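Local coordinates for putative outer membrane protein (LpxR) (Salmonella typhimurium, PDB 3FID) that deacylates lipid A, thereby modifying lipopolysaccharide, and is a zinc-binding enzyme of the outer membrane, at residues Gln50-Ile55 against Leu202-Leu207; Val168-Gly173 against Gln177-Gly182; Gly182-Leu187 against Asn197-Leu202. All blocks are in the same frame, centred on the assembly; numbering follows the deposited sequence.

Contact 1: residues Gln50-Ile55 against Leu202-Leu207; sequences QLSFHI and LSRRGL. With ZN (zinc ion), chain E.
Arg204 reaches out from the loop to the side chain of Gln50 on the strand, and the one direct hydrogen bond between the two segments runs from its NH2 to OE1 of Gln50 at 3.0 Å. The arginine chain bends at chi2 and chi3 (-89° and -76°), folding the guanidinium back over the side chain of Leu207, while the glutamine stays extended beyond CG to meet it. The donor lies in the plane of the Gln50 carbonyl; the bond is bent, 137° at the hydrogen, and OE1 lies tilted out of the guanidinium plane. At the edge of the same group lies Ser52 OG, 3.7 Å from Arg204 NH1; this hydroxyl is hydrogen-bonded to Ser42. Asp196 gives Arg204 NH2 a salt bridge, so NH2 of this buried arginine is shared between the Asp196 carboxylate and the Gln50 amide.

Arg205 follows and forms a salt bridge through NH2 with Asp58; its NH1 stays 6.4 Å from His54 NE2. Gly206 takes a positive phi in the type I' turn that Leu207 N closes on Arg204 O. Leu207 then lies with CB over one face of the Arg204 guanidinium, displaced toward its rim, and brings its CD1 to 4.1 Å from Ser52 CB, adding an apolar touch beside the polar one.

Two residues further along the strand, His54 NE2 binds zinc at 2.1 Å, with water 1 at 2.3 Å from the metal and His84 and Asp104 completing the ligands. A loop folded into the lumen of an outer-membrane beta-barrel, beside a zinc site built on its inner wall, is the setting of this contact.

Contact 2: residues Val168-Gly173 against Gln177-Gly182; sequences VSAVGG and QYLGYG. With CXE (pentaethylene glycol monodecyl ether), chain M.
Val171 lays CG2 over one face of the Tyr178 ring, 3.9 Å from the centroid, in a CH-pi contact that joins two residues of a hydrogen-bonded antiparallel pair. Tyr178 is swung there by a chi1 of 68°, which sets CG between the backbone N and the carbonyl carbon and leans the ring toward the neighbouring strand; the methyl lies closest to the phenol end, 3.5 Å from CZ.

On the reverse side of the sheet Leu179 leans across in its turn. Its CD1 comes within 3.3 Å of Ser169 O and lies 3.9 Å from Val168 CG1, with Ala170 CB also in touch, so one leucine methyl joins the side chains of two residues on the opposite strand. The Tyr181 ring leads off from that strand, and Val168 turns CG2 to the detergent, 3.8 Å from C10.

Beneath these side chains the backbones pair through Ser169 with Gly180 and Val171 with Tyr178, each pair bonded in both directions. Near the turn a side chain takes over: Gln177 OE1 accepts from Gly173 N at 3.1 Å. The amide reaches it because CG is anti to the backbone N (chi1 -174°) and the chain then bends at chi2 (148°).

The two strands form a hairpin in the barrel wall, between strands 140-157 and 215-228. Its inner face, with Ser169, Val171 and Tyr178, is covered by Leu201 and Leu202 of the lumenal loop, and Arg226 makes a cation-pi contact with Tyr178; the face with Val168 and Tyr181 carries the detergent.

Contact 3: residues Gly182-Leu187 against Asn197-Leu202; sequences GATVAL and NGFGLL. With CXE (pentaethylene glycol monodecyl ether), chain M.
Water 2 lies 2.8 Å from Thr184 OG1 and links the strand to the loop, since it also accepts a weak bond from Gly198 N at 3.4 Å. The same water rests over one face of the Phe199 ring, displaced toward the rim, so it sits between a hydroxyl, a backbone amide and an aromatic surface.

Direct contact across the segments is made by Thr184 with two loop side chains. A chi1 of -58° places OG1 beside the backbone N, with CG2 anti to that nitrogen and beside the carbonyl carbon, so that the two branches serve different partners. OG1 approaches Phe199 obliquely, 3.5 Å from CZ, as the two side chains pass one another in opposite directions. The methyl CG2 meets the Asn197 amide, 3.7 Å from OD1, and CB of the threonine also touches that group. The amide is held in position from both ends: Lys218 donates to OD1, and ND2 bonds to Asn194 O.

The CZ edge of the Phe199 ring also meets the strand backbone, where Ala183 O lies near the ring plane, 3.8 Å from CZ. Ala183 turns its methyl away from the loop; Gly182 O lies 3.5 Å from C16 of the detergent.

Strand 176-188 is flanked in the barrel wall by strands 160-173 and 215-228. Across its inner face the loop that follows helix 191-194 crosses the lumen, with Phe199 also packing against Glu254 and Arg256 of strand 251-263, and Arg100 holding carbonyls of Asn197 and Leu202.

How the contacts relate
From the N terminus, strand 49-60 comes first, and contact 1 closes only when the chain reaches residues 202-207, a span that encloses both other contacts. Within it, contact 2 closes the short hairpin of strands 160-173 and 176-188. Contact 3 follows in series, opening at Gly182, where contact 2 ends, and folding the loop after helix 191-194 back on strand 176-188. Contacts 1 and 3 share Leu202, whose CD2 lies 3.7 Å from Val171 CG2 of contact 2, and Tyr178 OH of contact 2 is hydrogen-bonded to Leu201 N. Together they tie one lumenal loop to distant parts of the barrel wall: the detergent-bearing hairpin and the strand carrying a zinc ligand.

Contact 1: residues Gln50-Ile55 against Leu202-Leu207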
loop_
_atom_site.group_PDB
_atom_site.type_symbol
_atom_site.label_atom_id
_atom_site.label_comp_id
_atom_site.label_asym_id
_atom_site.label_seq_id
_atom_site.Cartn_x
_atom_site.Cartn_y
_atom_site.Cartn_z
ATOM N N GLN A 50 -8.000 1.723 -18.318
ATOM C CA GLN A 50 -8.592 2.586 -17.298
ATOM C C GLN A 50 -7.749 3.807 -17.022
ATOM O O GLN A 50 -6.512 3.790 -17.167
ATOM C CB GLN A 50 -8.721 1.870 -15.960
ATOM C CG GLN A 50 -9.622 0.698 -15.918
ATOM C CD GLN A 50 -9.781 0.173 -14.496
ATOM O OE1 GLN A 50 -8.795 -0.001 -13.749
ATOM N NE2 GLN A 50 -11.019 -0.074 -14.115
ATOM N N LEU A 51 -8.443 4.869 -16.620
ATOM C CA LEU A 51 -7.841 6.031 -16.016
ATOM C C LEU A 51 -8.372 6.139 -14.592
ATOM O O LEU A 51 -9.588 6.174 -14.397
ATOM C CB LEU A 51 -8.228 7.292 -16.792
ATOM C CG LEU A 51 -7.579 8.606 -16.364
ATOM C CD1 LEU A 51 -6.026 8.652 -16.475
ATOM C CD2 LEU A 51 -8.230 9.742 -17.141
ATOM N N SER A 52 -7.459 6.254 -13.616
ATOM C CA SER A 52 -7.831 6.314 -12.203
ATOM C C SER A 52 -7.415 7.611 -11.526
ATOM O O SER A 52 -6.375 8.167 -11.850
ATOM C CB SER A 52 -7.174 5.166 -11.443
ATOM O OG SER A 52 -7.608 3.944 -11.978
ATOM N N PHE A 53 -8.218 8.047 -10.559
ATOM C CA PHE A 53 -7.908 9.207 -9.732
ATOM C C PHE A 53 -8.008 8.734 -8.283
ATOM O O PHE A 53 -8.871 7.924 -7.963
ATOM C CB PHE A 53 -8.948 10.311 -9.951
ATOM C CG PHE A 53 -8.941 11.392 -8.887
ATOM C CD1 PHE A 53 -7.926 12.357 -8.857
ATOM C CD2 PHE A 53 -9.943 11.436 -7.902
ATOM C CE1 PHE A 53 -7.929 13.374 -7.870
ATOM C CE2 PHE A 53 -9.950 12.431 -6.902
ATOM C CZ PHE A 53 -8.964 13.401 -6.893
ATOM N N HIS A 54 -7.182 9.293 -7.399
ATOM C CA HIS A 54 -7.275 8.953 -5.989
ATOM C C HIS A 54 -6.756 10.077 -5.111
ATOM O O HIS A 54 -6.034 10.948 -5.580
ATOM C CB HIS A 54 -6.471 7.689 -5.683
ATOM C CG HIS A 54 -4.990 7.918 -5.652
ATOM N ND1 HIS A 54 -4.226 7.994 -6.795
ATOM C CD2 HIS A 54 -4.143 8.117 -4.614
ATOM C CE1 HIS A 54 -2.964 8.222 -6.461
ATOM N NE2 HIS A 54 -2.884 8.284 -5.141
ATOM N N ILE A 55 -7.191 10.050 -3.854
ATOM C CA ILE A 55 -6.611 10.856 -2.778
ATOM C C ILE A 55 -6.346 9.859 -1.635
ATOM O O ILE A 55 -7.117 8.909 -1.434
ATOM C CB ILE A 55 -7.564 12.001 -2.336
ATOM C CG1 ILE A 55 -7.028 12.741 -1.095
ATOM C CG2 ILE A 55 -8.950 11.464 -2.027
ATOM C CD1 ILE A 55 -6.100 13.980 -1.399
ATOM N N LEU A 202 2.465 0.889 -5.950
ATOM C CA LEU A 202 1.703 0.445 -7.111
ATOM C C LEU A 202 0.512 -0.441 -6.677
ATOM O O LEU A 202 -0.210 -0.970 -7.514
ATOM C CB LEU A 202 2.614 -0.298 -8.125
ATOM C CG LEU A 202 3.503 0.426 -9.158
ATOM C CD1 LEU A 202 2.698 1.193 -10.228
ATOM C CD2 LEU A 202 4.547 1.342 -8.468
ATOM N N SER A 203 0.271 -0.560 -5.373
ATOM C CA SER A 203 -0.836 -1.375 -4.910
ATOM C C SER A 203 -2.173 -0.725 -5.329
ATOM O O SER A 203 -2.292 0.507 -5.419
ATOM C CB SER A 203 -0.707 -1.661 -3.404
ATOM O OG SER A 203 -1.179 -0.591 -2.615
ATOM N N ARG A 204 -3.157 -1.547 -5.656
ATOM C CA ARG A 204 -4.350 -0.990 -6.283
ATOM C C ARG A 204 -5.335 -0.457 -5.234
ATOM O O ARG A 204 -6.206 0.351 -5.566
ATOM C CB ARG A 204 -4.956 -1.975 -7.277
ATOM C CG ARG A 204 -4.092 -2.136 -8.587
ATOM C CD ARG A 204 -4.525 -1.088 -9.618
ATOM N NE ARG A 204 -5.786 -1.533 -10.198
ATOM C CZ ARG A 204 -6.672 -0.760 -10.805
ATOM N NH1 ARG A 204 -6.478 0.553 -10.914
ATOM N NH2 ARG A 204 -7.772 -1.307 -11.268
ATOM N N ARG A 205 -5.157 -0.880 -3.980
ATOM C CA ARG A 205 -5.888 -0.313 -2.823
ATOM C C ARG A 205 -7.397 -0.223 -3.076
ATOM O O ARG A 205 -8.028 0.812 -2.835
ATOM C CB ARG A 205 -5.310 1.067 -2.435
ATOM C CG ARG A 205 -3.796 1.003 -2.129
ATOM C CD ARG A 205 -3.231 2.339 -1.666
ATOM N NE ARG A 205 -3.683 2.738 -0.324
ATOM C CZ ARG A 205 -3.123 3.731 0.377
ATOM N NH1 ARG A 205 -2.103 4.402 -0.143
ATOM N NH2 ARG A 205 -3.553 4.039 1.609
ATOM N N GLY A 206 -7.977 -1.315 -3.558
ATOM C CA GLY A 206 -9.422 -1.347 -3.784
ATOM C C GLY A 206 -9.884 -1.156 -5.222
ATOM O O GLY A 206 -10.961 -1.607 -5.576
ATOM N N LEU A 207 -9.097 -0.483 -6.050
ATOM C CA LEU A 207 -9.507 -0.312 -7.429
ATOM C C LEU A 207 -9.504 -1.656 -8.152
ATOM O O LEU A 207 -8.647 -2.505 -7.906
ATOM C CB LEU A 207 -8.646 0.713 -8.143
ATOM C CG LEU A 207 -8.727 2.110 -7.521
ATOM C CD1 LEU A 207 -7.593 2.968 -8.049
ATOM C CD2 LEU A 207 -10.130 2.742 -7.759
HETATM ZN ZN ZN E . -0.987 8.306 -4.340
HETATM O O HOH W 1 0.005 6.274 -4.497
#

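Contact 2: residues Val168-Gly173 against Gln177-Gly182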
loop_
_atom_site.group_PDB
_atom_site.type_symbol
_atom_site.label_atom_id
_atom_site.label_comp_id
_atom_site.label_asym_id
_atom_site.label_seq_id
_atom_site.Cartn_x
_atom_site.Cartn_y
_atom_site.Cartn_z
ATOM N N VAL A 168 7.771 -5.980 -13.226
ATOM C CA VAL A 168 8.772 -4.979 -12.836
ATOM C C VAL A 168 8.058 -3.651 -12.554
ATOM O O VAL A 168 7.150 -3.254 -13.302
ATOM C CB VAL A 168 9.844 -4.770 -13.956
ATOM C CG1 VAL A 168 10.890 -3.718 -13.521
ATOM C CG2 VAL A 168 10.533 -6.090 -14.261
ATOM N N SER A 169 8.452 -2.986 -11.468
ATOM C CA SER A 169 7.875 -1.702 -11.107
ATOM C C SER A 169 8.951 -0.683 -10.877
ATOM O O SER A 169 10.071 -1.023 -10.515
ATOM C CB SER A 169 7.050 -1.824 -9.831
ATOM O OG SER A 169 5.835 -2.504 -10.107
ATOM N N ALA A 170 8.592 0.582 -11.025
ATOM C CA ALA A 170 9.548 1.656 -10.828
ATOM C C ALA A 170 8.834 2.890 -10.282
ATOM O O ALA A 170 7.728 3.256 -10.743
ATOM C CB ALA A 170 10.263 1.965 -12.145
ATOM N N VAL A 171 9.448 3.507 -9.278
ATOM C CA VAL A 171 8.973 4.775 -8.711
ATOM C C VAL A 171 10.159 5.733 -8.662
ATOM O O VAL A 171 11.262 5.337 -8.315
ATOM C CB VAL A 171 8.364 4.585 -7.278
ATOM C CG1 VAL A 171 7.900 5.900 -6.682
ATOM C CG2 VAL A 171 7.172 3.618 -7.348
ATOM N N GLY A 172 9.920 6.989 -9.035
ATOM C CA GLY A 172 10.950 8.018 -8.899
ATOM C C GLY A 172 10.374 9.331 -8.407
ATOM O O GLY A 172 9.152 9.493 -8.322
ATOM N N GLY A 173 11.269 10.276 -8.125
ATOM C CA GLY A 173 10.899 11.567 -7.566
ATOM C C GLY A 173 11.686 11.873 -6.305
ATOM O O GLY A 173 12.679 11.197 -6.001
ATOM N N GLN A 177 11.882 6.525 -4.281
ATOM C CA GLN A 177 12.530 6.105 -5.498
ATOM C C GLN A 177 13.007 4.678 -5.295
ATOM O O GLN A 177 13.722 4.387 -4.346
ATOM C CB GLN A 177 13.669 7.054 -5.868
ATOM C CG GLN A 177 14.288 6.751 -7.215
ATOM C CD GLN A 177 14.776 8.020 -7.886
ATOM O OE1 GLN A 177 13.984 8.862 -8.318
ATOM N NE2 GLN A 177 16.086 8.190 -7.922
ATOM N N TYR A 178 12.521 3.789 -6.153
ATOM C CA TYR A 178 12.904 2.380 -6.122
ATOM C C TYR A 178 12.635 1.667 -7.439
ATOM O O TYR A 178 11.908 2.172 -8.302
ATOM C CB TYR A 178 12.256 1.641 -4.943
ATOM C CG TYR A 178 10.748 1.454 -5.014
ATOM C CD1 TYR A 178 9.891 2.225 -4.224
ATOM C CD2 TYR A 178 10.174 0.491 -5.865
ATOM C CE1 TYR A 178 8.472 2.014 -4.263
ATOM C CE2 TYR A 178 8.809 0.295 -5.915
ATOM C CZ TYR A 178 7.960 1.057 -5.105
ATOM O OH TYR A 178 6.586 0.849 -5.171
ATOM N N LEU A 179 13.258 0.498 -7.579
ATOM C CA LEU A 179 13.020 -0.399 -8.702
ATOM C C LEU A 179 12.634 -1.741 -8.087
ATOM O O LEU A 179 13.361 -2.260 -7.238
ATOM C CB LEU A 179 14.286 -0.562 -9.561
ATOM C CG LEU A 179 14.112 -1.517 -10.760
ATOM C CD1 LEU A 179 13.135 -0.963 -11.806
ATOM C CD2 LEU A 179 15.477 -1.884 -11.421
ATOM N N GLY A 180 11.480 -2.268 -8.472
ATOM C CA GLY A 180 10.990 -3.519 -7.910
ATOM C C GLY A 180 10.766 -4.617 -8.957
ATOM O O GLY A 180 10.512 -4.342 -10.121
ATOM N N TYR A 181 10.852 -5.867 -8.515
ATOM C CA TYR A 181 10.561 -7.015 -9.378
ATOM C C TYR A 181 9.955 -8.091 -8.512
ATOM O O TYR A 181 10.345 -8.278 -7.363
ATOM C CB TYR A 181 11.826 -7.553 -10.083
ATOM C CG TYR A 181 13.044 -7.688 -9.194
ATOM C CD1 TYR A 181 13.417 -8.917 -8.644
ATOM C CD2 TYR A 181 13.836 -6.560 -8.902
ATOM C CE1 TYR A 181 14.575 -9.030 -7.824
ATOM C CE2 TYR A 181 14.961 -6.655 -8.086
ATOM C CZ TYR A 181 15.325 -7.887 -7.556
ATOM O OH TYR A 181 16.451 -7.917 -6.760
ATOM N N GLY A 182 8.977 -8.790 -9.059
ATOM C CA GLY A 182 8.186 -9.694 -8.263
ATOM C C GLY A 182 7.259 -10.512 -9.102
ATOM O O GLY A 182 7.341 -10.531 -10.337
HETATM C C1 CXE M . 6.263 -4.626 -27.057
HETATM C C2 CXE M . 7.369 -4.561 -26.023
HETATM C C3 CXE M . 7.343 -5.776 -25.094
HETATM C C4 CXE M . 7.674 -5.407 -23.647
HETATM C C5 CXE M . 8.166 -6.612 -22.847
HETATM C C6 CXE M . 8.054 -6.332 -21.350
HETATM C C7 CXE M . 8.187 -7.581 -20.475
HETATM C C8 CXE M . 8.478 -7.177 -19.027
HETATM C C9 CXE M . 8.159 -8.261 -17.994
HETATM C C10 CXE M . 9.280 -8.379 -16.966
HETATM O O11 CXE M . 8.914 -9.297 -15.937
HETATM C C12 CXE M . 10.020 -10.077 -15.450
HETATM C C13 CXE M . 10.261 -9.860 -13.946
HETATM O O14 CXE M . 10.600 -11.086 -13.286
HETATM C C15 CXE M . 10.682 -10.966 -11.861
HETATM C C16 CXE M . 10.257 -12.258 -11.155
HETATM O O17 CXE M . 11.053 -12.438 -9.974
HETATM C C18 CXE M . 10.339 -12.859 -8.803
HETATM C C19 CXE M . 11.287 -12.930 -7.600
HETATM O O20 CXE M . 10.863 -12.050 -6.546
HETATM C C21 CXE M . 11.788 -11.937 -5.458
HETATM C C22 CXE M . 11.101 -12.479 -4.212
HETATM O O23 CXE M . 11.885 -12.304 -3.036
HETATM C C24 CXE M . 11.606 -13.310 -2.063
HETATM C C25 CXE M . 12.908 -13.969 -1.662
HETATM O O26 CXE M . 12.635 -15.093 -0.845
#

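Contact 3: residues Gly182-Leu187 against Asn197-Leu202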
loop_
_atom_site.group_PDB
_atom_site.type_symbol
_atom_site.label_atom_id
_atom_site.label_comp_id
_atom_site.label_asym_id
_atom_site.label_seq_id
_atom_site.Cartn_x
_atom_site.Cartn_y
_atom_site.Cartn_z
ATOM N N GLY A 182 8.977 -8.790 -9.059
ATOM C CA GLY A 182 8.186 -9.694 -8.263
ATOM C C GLY A 182 7.259 -10.512 -9.102
ATOM O O GLY A 182 7.341 -10.531 -10.337
ATOM N N ALA A 183 6.397 -11.237 -8.429
ATOM C CA ALA A 183 5.377 -11.982 -9.149
ATOM C C ALA A 183 4.184 -12.216 -8.235
ATOM O O ALA A 183 4.333 -12.256 -7.023
ATOM C CB ALA A 183 5.951 -13.316 -9.681
ATOM N N THR A 184 3.006 -12.385 -8.839
ATOM C CA THR A 184 1.799 -12.715 -8.118
ATOM C C THR A 184 1.260 -13.965 -8.803
ATOM O O THR A 184 1.447 -14.114 -10.001
ATOM C CB THR A 184 0.763 -11.541 -8.233
ATOM O OG1 THR A 184 1.345 -10.324 -7.727
ATOM C CG2 THR A 184 -0.534 -11.827 -7.452
ATOM N N VAL A 185 0.664 -14.875 -8.036
ATOM C CA VAL A 185 -0.180 -15.926 -8.618
ATOM C C VAL A 185 -1.610 -15.669 -8.167
ATOM O O VAL A 185 -1.844 -15.176 -7.052
ATOM C CB VAL A 185 0.288 -17.356 -8.226
ATOM C CG1 VAL A 185 1.567 -17.689 -9.001
ATOM C CG2 VAL A 185 0.511 -17.492 -6.702
ATOM N N ALA A 186 -2.566 -15.942 -9.039
ATOM C CA ALA A 186 -3.963 -15.688 -8.723
ATOM C C ALA A 186 -4.859 -16.732 -9.350
ATOM O O ALA A 186 -4.545 -17.293 -10.410
ATOM C CB ALA A 186 -4.387 -14.287 -9.189
ATOM N N LEU A 187 -5.967 -16.988 -8.682
ATOM C CA LEU A 187 -7.064 -17.716 -9.286
ATOM C C LEU A 187 -8.354 -16.952 -9.063
ATOM O O LEU A 187 -8.524 -16.289 -8.025
ATOM C CB LEU A 187 -7.140 -19.120 -8.701
ATOM C CG LEU A 187 -7.713 -19.391 -7.334
ATOM C CD1 LEU A 187 -9.231 -19.653 -7.475
ATOM C CD2 LEU A 187 -7.002 -20.635 -6.775
ATOM N N ASN A 197 -2.734 -6.510 -10.542
ATOM C CA ASN A 197 -2.047 -6.666 -9.249
ATOM C C ASN A 197 -1.089 -5.485 -8.978
ATOM O O ASN A 197 -0.974 -4.569 -9.801
ATOM C CB ASN A 197 -1.272 -7.995 -9.197
ATOM C CG ASN A 197 -2.150 -9.196 -9.464
ATOM O OD1 ASN A 197 -3.067 -9.506 -8.700
ATOM N ND2 ASN A 197 -1.873 -9.881 -10.564
ATOM N N GLY A 198 -0.382 -5.522 -7.855
ATOM C CA GLY A 198 0.580 -4.481 -7.531
ATOM C C GLY A 198 0.997 -4.514 -6.068
ATOM O O GLY A 198 0.268 -5.062 -5.198
ATOM N N PHE A 199 2.161 -3.906 -5.807
ATOM C CA PHE A 199 2.787 -3.849 -4.498
ATOM C C PHE A 199 3.167 -2.397 -4.169
ATOM O O PHE A 199 3.347 -1.564 -5.073
ATOM C CB PHE A 199 4.082 -4.646 -4.496
ATOM C CG PHE A 199 3.892 -6.110 -4.852
ATOM C CD1 PHE A 199 3.693 -7.061 -3.842
ATOM C CD2 PHE A 199 3.907 -6.524 -6.194
ATOM C CE1 PHE A 199 3.526 -8.418 -4.163
ATOM C CE2 PHE A 199 3.773 -7.877 -6.526
ATOM C CZ PHE A 199 3.571 -8.826 -5.519
ATOM N N GLY A 200 3.324 -2.127 -2.881
ATOM C CA GLY A 200 3.908 -0.854 -2.444
ATOM C C GLY A 200 3.110 0.305 -2.999
ATOM O O GLY A 200 1.872 0.341 -2.869
ATOM N N LEU A 201 3.803 1.255 -3.631
ATOM C CA LEU A 201 3.118 2.437 -4.174
ATOM C C LEU A 201 2.345 2.126 -5.469
ATOM O O LEU A 201 1.668 2.995 -6.030
ATOM C CB LEU A 201 4.134 3.572 -4.370
ATOM C CG LEU A 201 4.730 4.132 -3.055
ATOM C CD1 LEU A 201 5.938 5.060 -3.348
ATOM C CD2 LEU A 201 3.726 4.845 -2.186
ATOM N N LEU A 202 2.465 0.889 -5.950
ATOM C CA LEU A 202 1.703 0.445 -7.111
ATOM C C LEU A 202 0.512 -0.441 -6.677
ATOM O O LEU A 202 -0.210 -0.970 -7.514
ATOM C CB LEU A 202 2.614 -0.298 -8.125
ATOM C CG LEU A 202 3.503 0.426 -9.158
ATOM C CD1 LEU A 202 2.698 1.193 -10.228
ATOM C CD2 LEU A 202 4.547 1.342 -8.468
HETATM C C1 CXE M . 6.263 -4.626 -27.057
HETATM C C2 CXE M . 7.369 -4.561 -26.023
HETATM C C3 CXE M . 7.343 -5.776 -25.094
HETATM C C4 CXE M . 7.674 -5.407 -23.647
HETATM C C5 CXE M . 8.166 -6.612 -22.847
HETATM C C6 CXE M . 8.054 -6.332 -21.350
HETATM C C7 CXE M . 8.187 -7.581 -20.475
HETATM C C8 CXE M . 8.478 -7.177 -19.027
HETATM C C9 CXE M . 8.159 -8.261 -17.994
HETATM C C10 CXE M . 9.280 -8.379 -16.966
HETATM O O11 CXE M . 8.914 -9.297 -15.937
HETATM C C12 CXE M . 10.020 -10.077 -15.450
HETATM C C13 CXE M . 10.261 -9.860 -13.946
HETATM O O14 CXE M . 10.600 -11.086 -13.286
HETATM C C15 CXE M . 10.682 -10.966 -11.861
HETATM C C16 CXE M . 10.257 -12.258 -11.155
HETATM O O17 CXE M . 11.053 -12.438 -9.974
HETATM C C18 CXE M . 10.339 -12.859 -8.803
HETATM C C19 CXE M . 11.287 -12.930 -7.600
HETATM O O20 CXE M . 10.863 -12.050 -6.546
HETATM C C21 CXE M . 11.788 -11.937 -5.458
HETATM C C22 CXE M . 11.101 -12.479 -4.212
HETATM O O23 CXE M . 11.885 -12.304 -3.036
HETATM C C24 CXE M . 11.606 -13.310 -2.063
HETATM C C25 CXE M . 12.908 -13.969 -1.662
HETATM O O26 CXE M . 12.635 -15.093 -0.845
HETATM O O HOH W 2 0.355 -8.333 -6.067
#